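Local coordinates for protein EccE5 (Mycobacterium xenopi RIVM700367, PDB 7B9F) that is a component of the mycobacterial ESX-5 type VII secretion system and probably helps build its membrane complex for protein export, at residues G106-V120 with W239-D253. Sequence-based numbering, arbitrary orientation.
Sequences GIREYQGQLVAVVTV and WTARPLTSSEIDDMD
The carbonyl oxygen of Thr240 receives two donors from the end of strand 113-119. Val120 N lies in the carbonyl plane, 3.2 Å from Thr240 O, while the hydroxyl of Thr119 adds a weak bond to the same oxygen; with OG1 anti to the backbone N (chi1 -171°), that hydroxyl stands beside the CB of Trp239. From here strand 241-243 runs antiparallel to strand 113-119. Val118 and Arg242 form the hydrogen-bonded pair, flanked by the non-hydrogen-bonded pairs Val117-Pro243 and Thr119-Ala241. Val118 N reaches Arg242 O at 3.3 Å, and the return bond is weak. The side chains of Val118 and Arg242 lie side by side and point the same way, with Val118 CG1 3.7 Å from Arg242 CG. The guanidinium of Arg242 comes close to the carboxylate of Glu248, too close for the bond to be taken at face value; OE2 of Glu248 also takes the N-H and hydroxyl of Thr245.

Beyond the strand, Leu244 N bonds to Ala116 O (3.1 Å), and its own carbonyl accepts Gly106 N. The Leu244 side chain packs along strand 113-119: CG rests 3.7 Å from Ala116 CB, and CD2 lies against CB of Val118. Helix 246-257 then brings CD1 of Ile249 over the Gly106 carbonyl. The CG2 branch of Ile249 lies over one face of the Arg108 guanidinium, 3.7 Å from NE. Arg108 bends at chi3 (-50°) and directs NH2 to Asp250 OD1 at 2.9 Å, with the two planar groups turned 45° apart; a longer salt bridge to Asp253 OD2, near the guanidinium plane, completes the network.

Strands 105-109 and 241-243 thus share one edge of strand 113-119, while strand 196-204 pairs along the other. Val115 and Val117 pack onto helix 219-234, and on the opposite sheet face Val118, and Met252 from helix 246-257, meet Trp199 of strand 196-204.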
loop_
_atom_site.group_PDB
_atom_site.type_symbol
_atom_site.label_atom_id
_atom_site.label_comp_id
_atom_site.label_asym_id
_atom_site.label_seq_id
_atom_site.Cartn_x
_atom_site.Cartn_y
_atom_site.Cartn_z
ATOM N N GLY A 106 20.925 17.477 -33.412
ATOM C CA GLY A 106 21.608 18.622 -32.837
ATOM C C GLY A 106 20.779 19.248 -31.736
ATOM O O GLY A 106 19.570 19.446 -31.886
ATOM N N ILE A 107 21.429 19.563 -30.623
ATOM C CA ILE A 107 20.784 20.181 -29.476
ATOM C C ILE A 107 21.499 21.495 -29.203
ATOM O O ILE A 107 22.731 21.557 -29.262
ATOM C CB ILE A 107 20.856 19.288 -28.223
ATOM C CG1 ILE A 107 20.648 17.812 -28.563
ATOM C CG2 ILE A 107 19.832 19.736 -27.206
ATOM C CD1 ILE A 107 19.275 17.445 -28.980
ATOM N N ARG A 108 20.742 22.543 -28.917
ATOM C CA ARG A 108 21.315 23.742 -28.330
ATOM C C ARG A 108 20.628 24.010 -27.005
ATOM O O ARG A 108 19.421 23.810 -26.865
ATOM C CB ARG A 108 21.194 24.960 -29.240
ATOM C CG ARG A 108 21.934 24.816 -30.548
ATOM C CD ARG A 108 22.174 26.166 -31.188
ATOM N NE ARG A 108 20.955 26.957 -31.256
ATOM C CZ ARG A 108 20.812 28.031 -32.020
ATOM N NH1 ARG A 108 19.666 28.700 -32.018
ATOM N NH2 ARG A 108 21.811 28.433 -32.791
ATOM N N GLU A 109 21.405 24.465 -26.032
ATOM C CA GLU A 109 20.903 24.591 -24.678
ATOM C C GLU A 109 21.243 25.968 -24.141
ATOM O O GLU A 109 22.390 26.410 -24.220
ATOM C CB GLU A 109 21.494 23.498 -23.781
ATOM C CG GLU A 109 20.870 23.374 -22.399
ATOM C CD GLU A 109 21.442 24.343 -21.388
ATOM O OE1 GLU A 109 22.622 24.723 -21.534
ATOM O OE2 GLU A 109 20.715 24.713 -20.443
ATOM N N TYR A 110 20.233 26.639 -23.607
ATOM C CA TYR A 110 20.416 27.882 -22.875
ATOM C C TYR A 110 19.315 27.941 -21.832
ATOM O O TYR A 110 18.236 28.468 -22.114
ATOM C CB TYR A 110 20.349 29.063 -23.840
ATOM C CG TYR A 110 20.563 30.424 -23.235
ATOM C CD1 TYR A 110 21.829 30.860 -22.881
ATOM C CD2 TYR A 110 19.493 31.282 -23.032
ATOM C CE1 TYR A 110 22.021 32.113 -22.341
ATOM C CE2 TYR A 110 19.672 32.530 -22.489
ATOM C CZ TYR A 110 20.936 32.942 -22.145
ATOM O OH TYR A 110 21.115 34.191 -21.600
ATOM N N GLN A 111 19.589 27.402 -20.636
ATOM C CA GLN A 111 18.593 27.066 -19.597
ATOM C C GLN A 111 17.321 26.410 -20.169
ATOM O O GLN A 111 16.215 26.594 -19.658
ATOM C CB GLN A 111 18.276 28.276 -18.700
ATOM C CG GLN A 111 17.502 29.455 -19.279
ATOM C CD GLN A 111 16.784 30.250 -18.212
ATOM O OE1 GLN A 111 17.115 30.165 -17.032
ATOM N NE2 GLN A 111 15.791 31.029 -18.623
ATOM N N GLY A 112 17.482 25.590 -21.197
ATOM C CA GLY A 112 16.388 24.982 -21.930
ATOM C C GLY A 112 16.835 24.644 -23.332
ATOM O O GLY A 112 17.739 25.263 -23.891
ATOM N N GLN A 113 16.188 23.643 -23.920
ATOM C CA GLN A 113 16.691 23.041 -25.150
ATOM C C GLN A 113 15.934 23.524 -26.377
ATOM O O GLN A 113 14.727 23.770 -26.327
ATOM C CB GLN A 113 16.632 21.516 -25.122
ATOM C CG GLN A 113 17.636 20.821 -24.242
ATOM C CD GLN A 113 17.356 21.040 -22.796
ATOM O OE1 GLN A 113 16.300 20.682 -22.286
ATOM N NE2 GLN A 113 18.326 21.603 -22.107
ATOM N N LEU A 114 16.669 23.641 -27.482
ATOM C CA LEU A 114 16.159 24.077 -28.772
ATOM C C LEU A 114 16.615 23.076 -29.818
ATOM O O LEU A 114 17.818 22.859 -29.978
ATOM C CB LEU A 114 16.700 25.467 -29.111
ATOM C CG LEU A 114 16.265 26.643 -28.235
ATOM C CD1 LEU A 114 16.995 27.937 -28.597
ATOM C CD2 LEU A 114 14.787 26.829 -28.411
ATOM N N VAL A 115 15.671 22.468 -30.534
ATOM C CA VAL A 115 15.987 21.486 -31.566
ATOM C C VAL A 115 15.117 21.765 -32.779
ATOM O O VAL A 115 13.911 21.981 -32.653
ATOM C CB VAL A 115 15.758 20.038 -31.081
ATOM C CG1 VAL A 115 15.988 19.044 -32.199
ATOM C CG2 VAL A 115 16.664 19.713 -29.941
ATOM N N ALA A 116 15.719 21.713 -33.966
ATOM C CA ALA A 116 15.012 21.990 -35.204
ATOM C C ALA A 116 14.919 20.738 -36.061
ATOM O O ALA A 116 15.815 19.891 -36.055
ATOM C CB ALA A 116 15.694 23.102 -35.993
ATOM N N VAL A 117 13.807 20.624 -36.785
ATOM C CA VAL A 117 13.572 19.563 -37.759
ATOM C C VAL A 117 13.270 20.220 -39.094
ATOM O O VAL A 117 12.313 20.994 -39.204
ATOM C CB VAL A 117 12.404 18.658 -37.351
ATOM C CG1 VAL A 117 12.144 17.629 -38.424
ATOM C CG2 VAL A 117 12.674 18.011 -36.027
ATOM N N VAL A 118 14.053 19.900 -40.101
ATOM C CA VAL A 118 13.837 20.460 -41.427
ATOM C C VAL A 118 12.866 19.562 -42.176
ATOM O O VAL A 118 12.805 18.351 -41.944
ATOM C CB VAL A 118 15.182 20.614 -42.167
ATOM C CG1 VAL A 118 15.858 19.273 -42.350
ATOM C CG2 VAL A 118 15.029 21.346 -43.493
ATOM N N THR A 119 12.059 20.155 -43.049
ATOM C CA THR A 119 11.170 19.369 -43.887
ATOM C C THR A 119 11.039 20.042 -45.243
ATOM O O THR A 119 11.213 21.257 -45.364
ATOM C CB THR A 119 9.802 19.178 -43.224
ATOM O OG1 THR A 119 9.037 18.230 -43.974
ATOM C CG2 THR A 119 9.048 20.478 -43.130
ATOM N N VAL A 120 10.778 19.238 -46.264
ATOM C CA VAL A 120 10.669 19.746 -47.622
ATOM C C VAL A 120 9.205 19.948 -47.995
ATOM O O VAL A 120 8.527 19.022 -48.436
ATOM C CB VAL A 120 11.372 18.809 -48.615
ATOM C CG1 VAL A 120 11.313 19.376 -50.025
ATOM C CG2 VAL A 120 12.810 18.599 -48.194
ATOM N N TRP A 239 6.986 14.764 -48.403
ATOM C CA TRP A 239 7.928 15.558 -47.635
ATOM C C TRP A 239 8.835 14.650 -46.814
ATOM O O TRP A 239 8.367 13.741 -46.124
ATOM C CB TRP A 239 7.164 16.577 -46.791
ATOM C CG TRP A 239 6.002 16.038 -46.052
ATOM C CD1 TRP A 239 6.008 15.122 -45.057
ATOM C CD2 TRP A 239 4.633 16.321 -46.326
ATOM N NE1 TRP A 239 4.731 14.849 -44.650
ATOM C CE2 TRP A 239 3.863 15.573 -45.420
ATOM C CE3 TRP A 239 3.982 17.154 -47.236
ATOM C CZ2 TRP A 239 2.477 15.630 -45.396
ATOM C CZ3 TRP A 239 2.608 17.211 -47.212
ATOM C CH2 TRP A 239 1.868 16.453 -46.299
ATOM N N THR A 240 10.136 14.845 -46.969
ATOM C CA THR A 240 11.126 14.173 -46.151
ATOM C C THR A 240 11.500 15.069 -44.982
ATOM O O THR A 240 11.504 16.296 -45.097
ATOM C CB THR A 240 12.367 13.849 -46.973
ATOM O OG1 THR A 240 13.040 15.065 -47.307
ATOM C CG2 THR A 240 11.966 13.154 -48.254
ATOM N N ALA A 241 11.821 14.448 -43.855
ATOM C CA ALA A 241 12.160 15.195 -42.657
ATOM C C ALA A 241 13.328 14.522 -41.961
ATOM O O ALA A 241 13.450 13.296 -41.968
ATOM C CB ALA A 241 10.971 15.300 -41.704
ATOM N N ARG A 242 14.189 15.337 -41.361
ATOM C CA ARG A 242 15.355 14.826 -40.660
ATOM C C ARG A 242 15.766 15.836 -39.604
ATOM O O ARG A 242 15.580 17.041 -39.800
ATOM C CB ARG A 242 16.507 14.562 -41.634
ATOM C CG ARG A 242 16.865 15.751 -42.484
ATOM C CD ARG A 242 18.081 15.469 -43.326
ATOM N NE ARG A 242 19.307 15.631 -42.560
ATOM C CZ ARG A 242 19.948 16.783 -42.412
ATOM N NH1 ARG A 242 21.061 16.832 -41.697
ATOM N NH2 ARG A 242 19.469 17.887 -42.965
ATOM N N PRO A 243 16.296 15.384 -38.473
ATOM C CA PRO A 243 16.765 16.322 -37.456
ATOM C C PRO A 243 18.017 17.060 -37.897
ATOM O O PRO A 243 18.828 16.554 -38.676
ATOM C CB PRO A 243 17.040 15.422 -36.251
ATOM C CG PRO A 243 17.383 14.127 -36.844
ATOM C CD PRO A 243 16.532 13.990 -38.071
ATOM N N LEU A 244 18.161 18.275 -37.385
ATOM C CA LEU A 244 19.242 19.155 -37.802
ATOM C C LEU A 244 20.555 18.757 -37.137
ATOM O O LEU A 244 20.605 18.495 -35.936
ATOM C CB LEU A 244 18.897 20.597 -37.437
ATOM C CG LEU A 244 18.128 21.580 -38.334
ATOM C CD1 LEU A 244 18.941 22.166 -39.451
ATOM C CD2 LEU A 244 16.934 20.928 -38.929
ATOM N N THR A 245 21.617 18.705 -37.934
ATOM C CA THR A 245 22.974 18.656 -37.408
ATOM C C THR A 245 23.305 19.994 -36.748
ATOM O O THR A 245 22.725 21.027 -37.085
ATOM C CB THR A 245 23.940 18.337 -38.554
ATOM O OG1 THR A 245 23.431 17.225 -39.300
ATOM C CG2 THR A 245 25.316 17.978 -38.059
ATOM N N SER A 246 24.224 19.975 -35.776
ATOM C CA SER A 246 24.480 21.166 -34.965
ATOM C C SER A 246 25.040 22.329 -35.780
ATOM O O SER A 246 24.735 23.490 -35.485
ATOM C CB SER A 246 25.432 20.830 -33.820
ATOM O OG SER A 246 25.412 21.846 -32.831
ATOM N N SER A 247 25.875 22.052 -36.782
ATOM C CA SER A 247 26.378 23.128 -37.633
ATOM C C SER A 247 25.266 23.736 -38.479
ATOM O O SER A 247 25.163 24.965 -38.616
ATOM C CB SER A 247 27.493 22.601 -38.529
ATOM O OG SER A 247 27.083 21.432 -39.215
ATOM N N GLU A 248 24.418 22.894 -39.050
ATOM C CA GLU A 248 23.342 23.421 -39.867
ATOM C C GLU A 248 22.216 24.030 -39.038
ATOM O O GLU A 248 21.369 24.720 -39.603
ATOM C CB GLU A 248 22.865 22.338 -40.833
ATOM C CG GLU A 248 22.239 21.137 -40.204
ATOM C CD GLU A 248 21.852 20.080 -41.219
ATOM O OE1 GLU A 248 22.101 20.287 -42.425
ATOM O OE2 GLU A 248 21.283 19.047 -40.812
ATOM N N ILE A 249 22.218 23.859 -37.712
ATOM C CA ILE A 249 21.368 24.700 -36.868
ATOM C C ILE A 249 21.790 26.162 -36.973
ATOM O O ILE A 249 20.955 27.056 -37.151
ATOM C CB ILE A 249 21.395 24.222 -35.406
ATOM C CG1 ILE A 249 20.802 22.828 -35.279
ATOM C CG2 ILE A 249 20.629 25.177 -34.519
ATOM C CD1 ILE A 249 20.830 22.295 -33.867
ATOM N N ASP A 250 23.091 26.432 -36.857
ATOM C CA ASP A 250 23.554 27.807 -37.005
ATOM C C ASP A 250 23.435 28.284 -38.445
ATOM O O ASP A 250 23.229 29.479 -38.684
ATOM C CB ASP A 250 24.988 27.943 -36.500
ATOM C CG ASP A 250 25.104 27.660 -35.020
ATOM O OD1 ASP A 250 24.051 27.555 -34.357
ATOM O OD2 ASP A 250 26.241 27.543 -34.519
ATOM N N ASP A 251 23.537 27.368 -39.411
ATOM C CA ASP A 251 23.214 27.733 -40.790
ATOM C C ASP A 251 21.758 28.168 -40.917
ATOM O O ASP A 251 21.448 29.139 -41.621
ATOM C CB ASP A 251 23.496 26.567 -41.735
ATOM C CG ASP A 251 24.919 26.064 -41.638
ATOM O OD1 ASP A 251 25.747 26.740 -40.994
ATOM O OD2 ASP A 251 25.211 24.993 -42.210
ATOM N N MET A 252 20.851 27.449 -40.251
ATOM C CA MET A 252 19.441 27.820 -40.229
ATOM C C MET A 252 19.249 29.185 -39.589
ATOM O O MET A 252 18.448 29.995 -40.061
ATOM C CB MET A 252 18.640 26.733 -39.494
ATOM C CG MET A 252 17.180 27.036 -39.083
ATOM S SD MET A 252 16.825 28.117 -37.672
ATOM C CE MET A 252 17.202 27.047 -36.289
ATOM N N ASP A 253 19.958 29.442 -38.489
ATOM C CA ASP A 253 19.872 30.740 -37.825
ATOM C C ASP A 253 20.327 31.863 -38.749
ATOM O O ASP A 253 19.692 32.924 -38.822
ATOM C CB ASP A 253 20.708 30.728 -36.548
ATOM C CG ASP A 253 20.187 31.690 -35.503
ATOM O OD1 ASP A 253 19.350 32.549 -35.846
ATOM O OD2 ASP A 253 20.626 31.595 -34.338
#